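Local coordinates for protein nucleoporin nup120 (Schizosaccharomyces pombe, PDB 4GQ2) that serves as a structural component of the nuclear pore complex, whose nucleoporins can also dock transport factors that associate with the pore only transiently, at residues A[81-86]-A[102-107]; A[58-63]-A[73-78]. All blocks are in the same frame, centred on the assembly; numbering follows the deposited sequence.

From the N terminus, strand 59-64 comes first and turns back as strand 73-79; interaction 2 (58-63 with 73-78) closes this beta hairpin. The chain then reverses again into strand 83-88 and, after a loop, returns as strand 101-106, where interaction 1 (81-86 with 102-107) closes a second excursion. The two closures follow in series and neither encloses nor crosses the other. They are nevertheless joined, because strands 73-79 and 83-88 are neighbours: Thr85 N lies 3.0 Å from Ser77 O, a probable hydrogen bond, and Leu84 packs on Trp76. Four consecutive strands thus form one meandering sheet, extended by strand 21-26 beside 101-106, consistent with a blade of the beta-propeller.

Interaction 1. Residues A[81-86]-A[102-107]; sequences NRTLTI and NVKIHF
Leu84 and Ile105 face each other as an antiparallel hydrogen-bonded pair, with Leu84 N to Ile105 O at 2.9 Å and Ile105 N to Leu84 O at 2.8 Å. Ile86 and Val103 repeat the pattern, and Phe107 N closes the row on Arg82 O, 2.9 Å away. Between these pairs, CA-H...O contacts run from Thr83 to Ile105 O and from Thr85 to Val103 O.

Apolar contacts gather on the face bearing Leu84, Ile86, Val103 and Ile105. The CD1 methyls of Ile86 and Ile105 meet at 3.9 Å, while Leu84 CB approaches Phe107 CE1, also at 3.9 Å. Branched residues suit this face, which strand 126-133 and helix 146-149 cover: Ile86 touches Ile129 and Phe148, and Phe107 touches Thr133.

The other face is mixed. With CG2 anti to its carbonyl carbon, Thr83 lays that methyl alongside His106, 3.6 Å from ND1; Thr85 CG2 likewise lies 4.1 Å from Lys104 CE. The His106 ring stacks on Trp26. At the loop end, Arg82 NH1 bonds to Pro108 O.

The chemistry therefore divides by face: threonine methyls lie against the lysine chain and the imidazole on one, while aliphatic packing on the other joins this sheet to the neighbouring one, strands 115-121 to 160-163.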
loop_
_atom_site.group_PDB
_atom_site.type_symbol
_atom_site.label_atom_id
_atom_site.label_comp_id
_atom_site.label_asym_id
_atom_site.label_seq_id
_atom_site.Cartn_x
_atom_site.Cartn_y
_atom_site.Cartn_z
ATOM N N ASN A 81 27.625 -9.360 12.483
ATOM C CA ASN A 81 27.205 -9.291 13.875
ATOM C C ASN A 81 27.096 -10.691 14.492
ATOM O O ASN A 81 26.370 -10.896 15.466
ATOM C CB ASN A 81 25.896 -8.504 14.019
ATOM C CG ASN A 81 24.710 -9.190 13.355
ATOM O OD1 ASN A 81 24.853 -10.221 12.696
ATOM N ND2 ASN A 81 23.528 -8.615 13.529
ATOM N N ARG A 82 27.831 -11.642 13.911
ATOM C CA ARG A 82 27.900 -13.031 14.390
ATOM C C ARG A 82 26.539 -13.714 14.387
ATOM O O ARG A 82 26.174 -14.400 15.346
ATOM C CB ARG A 82 28.543 -13.121 15.783
ATOM C CG ARG A 82 29.942 -12.533 15.876
ATOM C CD ARG A 82 30.477 -12.615 17.296
ATOM N NE ARG A 82 31.258 -11.424 17.633
ATOM C CZ ARG A 82 32.144 -11.344 18.621
ATOM N NH1 ARG A 82 32.397 -12.392 19.396
ATOM N NH2 ARG A 82 32.791 -10.206 18.830
ATOM N N THR A 83 25.790 -13.524 13.304
ATOM C CA THR A 83 24.473 -14.146 13.168
ATOM C C THR A 83 24.332 -14.924 11.864
ATOM O O THR A 83 25.028 -14.641 10.881
ATOM C CB THR A 83 23.333 -13.107 13.228
ATOM O OG1 THR A 83 23.475 -12.183 12.141
ATOM C CG2 THR A 83 23.330 -12.346 14.571
ATOM N N LEU A 84 23.436 -15.910 11.887
ATOM C CA LEU A 84 22.943 -16.583 10.691
ATOM C C LEU A 84 21.416 -16.557 10.747
ATOM O O LEU A 84 20.817 -17.043 11.709
ATOM C CB LEU A 84 23.493 -18.014 10.612
ATOM C CG LEU A 84 22.825 -19.214 9.911
ATOM C CD1 LEU A 84 22.255 -18.931 8.530
ATOM C CD2 LEU A 84 23.830 -20.356 9.824
ATOM N N THR A 85 20.794 -15.964 9.732
ATOM C CA THR A 85 19.336 -15.888 9.672
ATOM C C THR A 85 18.798 -16.841 8.626
ATOM O O THR A 85 19.426 -17.042 7.590
ATOM C CB THR A 85 18.839 -14.476 9.327
ATOM O OG1 THR A 85 19.228 -14.149 7.987
ATOM C CG2 THR A 85 19.394 -13.442 10.309
ATOM N N ILE A 86 17.637 -17.427 8.907
ATOM C CA ILE A 86 16.984 -18.331 7.963
ATOM C C ILE A 86 15.544 -17.906 7.704
ATOM O O ILE A 86 14.743 -17.803 8.632
ATOM C CB ILE A 86 16.988 -19.791 8.463
ATOM C CG1 ILE A 86 18.406 -20.232 8.830
ATOM C CG2 ILE A 86 16.391 -20.718 7.411
ATOM C CD1 ILE A 86 18.462 -21.399 9.793
ATOM N N ASN A 102 10.823 -16.283 11.155
ATOM C CA ASN A 102 12.163 -16.656 10.719
ATOM C C ASN A 102 12.997 -17.040 11.940
ATOM O O ASN A 102 12.543 -16.914 13.079
ATOM C CB ASN A 102 12.826 -15.523 9.918
ATOM C CG ASN A 102 13.244 -14.352 10.787
ATOM O OD1 ASN A 102 12.514 -13.927 11.674
ATOM N ND2 ASN A 102 14.429 -13.831 10.534
ATOM N N VAL A 103 14.206 -17.530 11.708
ATOM C CA VAL A 103 15.099 -17.832 12.819
ATOM C C VAL A 103 16.407 -17.074 12.700
ATOM O O VAL A 103 16.925 -16.880 11.602
ATOM C CB VAL A 103 15.271 -19.365 13.093
ATOM C CG1 VAL A 103 14.747 -20.222 11.954
ATOM C CG2 VAL A 103 16.708 -19.736 13.457
ATOM N N LYS A 104 16.896 -16.600 13.841
ATOM C CA LYS A 104 18.178 -15.921 13.927
ATOM C C LYS A 104 19.049 -16.652 14.948
ATOM O O LYS A 104 18.686 -16.762 16.127
ATOM C CB LYS A 104 17.991 -14.455 14.313
ATOM C CG LYS A 104 19.283 -13.716 14.635
ATOM C CD LYS A 104 19.040 -12.256 14.981
ATOM C CE LYS A 104 18.400 -11.504 13.824
ATOM N NZ LYS A 104 18.417 -10.036 14.052
ATOM N N ILE A 105 20.187 -17.150 14.469
ATOM C CA ILE A 105 21.105 -17.949 15.264
ATOM C C ILE A 105 22.348 -17.123 15.541
ATOM O O ILE A 105 22.983 -16.625 14.617
ATOM C CB ILE A 105 21.474 -19.254 14.524
ATOM C CG1 ILE A 105 20.210 -20.082 14.285
ATOM C CG2 ILE A 105 22.494 -20.060 15.315
ATOM C CD1 ILE A 105 20.331 -21.190 13.262
ATOM N N HIS A 106 22.680 -16.966 16.817
ATOM C CA HIS A 106 23.862 -16.205 17.222
ATOM C C HIS A 106 25.001 -17.128 17.512
ATOM O O HIS A 106 24.806 -18.226 18.051
ATOM C CB HIS A 106 23.588 -15.356 18.456
ATOM C CG HIS A 106 22.425 -14.415 18.307
ATOM N ND1 HIS A 106 22.582 -13.118 17.975
ATOM C CD2 HIS A 106 21.056 -14.619 18.472
ATOM C CE1 HIS A 106 21.377 -12.521 17.927
ATOM N NE2 HIS A 106 20.442 -13.443 18.228
ATOM N N PHE A 107 26.199 -16.668 17.152
ATOM C CA PHE A 107 27.438 -17.416 17.304
ATOM C C PHE A 107 28.431 -16.590 18.112
ATOM O O PHE A 107 28.317 -15.362 18.143
ATOM C CB PHE A 107 28.030 -17.724 15.928
ATOM C CG PHE A 107 27.257 -18.745 15.149
ATOM C CD1 PHE A 107 26.152 -18.373 14.387
ATOM C CD2 PHE A 107 27.637 -20.085 15.170
ATOM C CE1 PHE A 107 25.443 -19.318 13.665
ATOM C CE2 PHE A 107 26.926 -21.038 14.451
ATOM C CZ PHE A 107 25.829 -20.653 13.698
#

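Interaction 2. Residues A[58-63]-A[73-78]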
loop_
_atom_site.group_PDB
_atom_site.type_symbol
_atom_site.label_atom_id
_atom_site.label_comp_id
_atom_site.label_asym_id
_atom_site.label_seq_id
_atom_site.Cartn_x
_atom_site.Cartn_y
_atom_site.Cartn_z
ATOM N N TYR A 58 27.487 -11.110 3.980
ATOM C CA TYR A 58 28.696 -11.304 3.165
ATOM C C TYR A 58 28.718 -12.677 2.490
ATOM O O TYR A 58 29.617 -12.975 1.694
ATOM C CB TYR A 58 29.982 -11.047 3.967
ATOM C CG TYR A 58 30.103 -11.836 5.249
ATOM C CD1 TYR A 58 30.621 -13.128 5.255
ATOM C CD2 TYR A 58 29.711 -11.281 6.462
ATOM C CE1 TYR A 58 30.734 -13.850 6.435
ATOM C CE2 TYR A 58 29.824 -11.991 7.646
ATOM C CZ TYR A 58 30.334 -13.271 7.629
ATOM O OH TYR A 58 30.435 -13.967 8.809
ATOM N N ASP A 59 27.728 -13.505 2.820
ATOM C CA ASP A 59 27.481 -14.755 2.104
ATOM C C ASP A 59 26.020 -15.157 2.267
ATOM O O ASP A 59 25.379 -14.780 3.243
ATOM C CB ASP A 59 28.407 -15.869 2.595
ATOM C CG ASP A 59 28.530 -17.007 1.598
ATOM O OD1 ASP A 59 28.112 -16.833 0.434
ATOM O OD2 ASP A 59 29.046 -18.079 1.975
ATOM N N ALA A 60 25.498 -15.922 1.312
ATOM C CA ALA A 60 24.083 -16.296 1.301
ATOM C C ALA A 60 23.814 -17.369 0.267
ATOM O O ALA A 60 24.571 -17.518 -0.695
ATOM C CB ALA A 60 23.206 -15.076 1.015
ATOM N N GLY A 61 22.723 -18.104 0.472
ATOM C CA GLY A 61 22.263 -19.103 -0.477
ATOM C C GLY A 61 20.889 -19.614 -0.101
ATOM O O GLY A 61 20.371 -19.288 0.966
ATOM N N VAL A 62 20.281 -20.396 -0.990
ATOM C CA VAL A 62 19.037 -21.070 -0.648
ATOM C C VAL A 62 19.167 -22.564 -0.922
ATOM O O VAL A 62 19.686 -22.976 -1.958
ATOM C CB VAL A 62 17.737 -20.446 -1.280
ATOM C CG1 VAL A 62 17.883 -18.958 -1.581
ATOM C CG2 VAL A 62 17.273 -21.201 -2.512
ATOM N N TYR A 63 18.705 -23.353 0.039
ATOM C CA TYR A 63 18.760 -24.801 -0.015
ATOM C C TYR A 63 17.354 -25.370 -0.103
ATOM O O TYR A 63 16.453 -24.945 0.627
ATOM C CB TYR A 63 19.457 -25.342 1.237
ATOM C CG TYR A 63 19.478 -26.844 1.323
ATOM C CD1 TYR A 63 20.365 -27.590 0.548
ATOM C CD2 TYR A 63 18.604 -27.527 2.176
ATOM C CE1 TYR A 63 20.389 -28.974 0.620
ATOM C CE2 TYR A 63 18.620 -28.910 2.258
ATOM C CZ TYR A 63 19.513 -29.628 1.475
ATOM O OH TYR A 63 19.542 -31.002 1.543
ATOM N N THR A 73 12.077 -24.674 1.070
ATOM C CA THR A 73 13.132 -23.913 0.414
ATOM C C THR A 73 13.547 -22.777 1.341
ATOM O O THR A 73 12.760 -21.882 1.642
ATOM C CB THR A 73 12.684 -23.389 -0.967
ATOM O OG1 THR A 73 12.186 -24.477 -1.758
ATOM C CG2 THR A 73 13.839 -22.749 -1.701
ATOM N N LEU A 74 14.788 -22.841 1.806
ATOM C CA LEU A 74 15.256 -21.974 2.875
ATOM C C LEU A 74 16.376 -21.054 2.436
ATOM O O LEU A 74 17.335 -21.483 1.797
ATOM C CB LEU A 74 15.706 -22.813 4.073
ATOM C CG LEU A 74 14.657 -23.754 4.682
ATOM C CD1 LEU A 74 15.291 -24.599 5.779
ATOM C CD2 LEU A 74 13.448 -22.981 5.211
ATOM N N ARG A 75 16.256 -19.785 2.797
ATOM C CA ARG A 75 17.275 -18.819 2.467
ATOM C C ARG A 75 18.061 -18.425 3.711
ATOM O O ARG A 75 17.502 -17.894 4.674
ATOM C CB ARG A 75 16.650 -17.603 1.777
ATOM C CG ARG A 75 17.446 -16.314 1.874
ATOM C CD ARG A 75 18.720 -16.327 1.047
ATOM N NE ARG A 75 19.546 -15.192 1.449
ATOM C CZ ARG A 75 19.662 -14.063 0.761
ATOM N NH1 ARG A 75 19.034 -13.914 -0.401
ATOM N NH2 ARG A 75 20.415 -13.079 1.240
ATOM N N TRP A 76 19.363 -18.705 3.673
ATOM C CA TRP A 76 20.263 -18.373 4.768
ATOM C C TRP A 76 21.112 -17.204 4.409
ATOM O O TRP A 76 21.450 -17.000 3.243
ATOM C CB TRP A 76 21.148 -19.558 5.138
ATOM C CG TRP A 76 22.023 -20.072 4.016
ATOM C CD1 TRP A 76 21.697 -21.027 3.060
ATOM C CD2 TRP A 76 23.410 -19.689 3.709
ATOM N NE1 TRP A 76 22.750 -21.252 2.207
ATOM C CE2 TRP A 76 23.807 -20.487 2.538
ATOM C CE3 TRP A 76 24.328 -18.805 4.263
ATOM C CZ2 TRP A 76 25.072 -20.379 1.961
ATOM C CZ3 TRP A 76 25.608 -18.707 3.677
ATOM C CH2 TRP A 76 25.968 -19.472 2.554
ATOM N N SER A 77 21.453 -16.411 5.416
ATOM C CA SER A 77 22.356 -15.287 5.230
ATOM C C SER A 77 23.232 -15.202 6.474
ATOM O O SER A 77 22.813 -15.610 7.565
ATOM C CB SER A 77 21.561 -13.987 5.027
ATOM O OG SER A 77 20.607 -14.119 3.975
ATOM N N ILE A 78 24.449 -14.694 6.309
ATOM C CA ILE A 78 25.355 -14.500 7.440
ATOM C C ILE A 78 25.893 -13.068 7.496
ATOM O O ILE A 78 26.207 -12.471 6.468
ATOM C CB ILE A 78 26.503 -15.540 7.471
ATOM C CG1 ILE A 78 27.320 -15.523 6.165
ATOM C CG2 ILE A 78 25.955 -16.929 7.786
ATOM C CD1 ILE A 78 28.504 -16.475 6.178
#
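Trp76 holds CG between its backbone N and carbonyl carbon (chi1 59°), which lays the indole back over the opposing strand; Ile78 turns CG1 the same way (chi1 57°), toward Tyr58. Gly61 N sits 3.3 Å above the plane of the indole, over its centre, and glycine, with no side chain, lets the ring lie flat against the backbone here. At the ring's edge, in its plane, Asp59 OD2 lies 3.4 Å from Trp76 CH2. Ile78 CG1 makes a CH-pi contact over the Tyr58 face, 4.2 Å from the ring centroid, and CD1 reaches Tyr58 CE1.

On the other face, Arg75 grips Ser77 OG side-on through NE and NH2, each at 2.9 Å. One side of its guanidinium covers the small Ala60 CB, 3.4 Å from NH2, and its CD packs against Val62 CG1. Paired backbone bonds join Gly61 with Trp76 and Tyr63 with Leu74; Trp76 N meets Gly61 O at 2.9 Å.

Strand 115-121 packs on the Trp76 side, where Phe118 meets Trp76 and Tyr63, while Asp59 OD2 bonds to Asp114 N. Across the sheet, Arg75 bonds to Tyr536 O and Lys539 O and Val62 touches strand 532-536, so the hairpin lies between two neighbouring sheets, with strand 83-88 alongside 73-79.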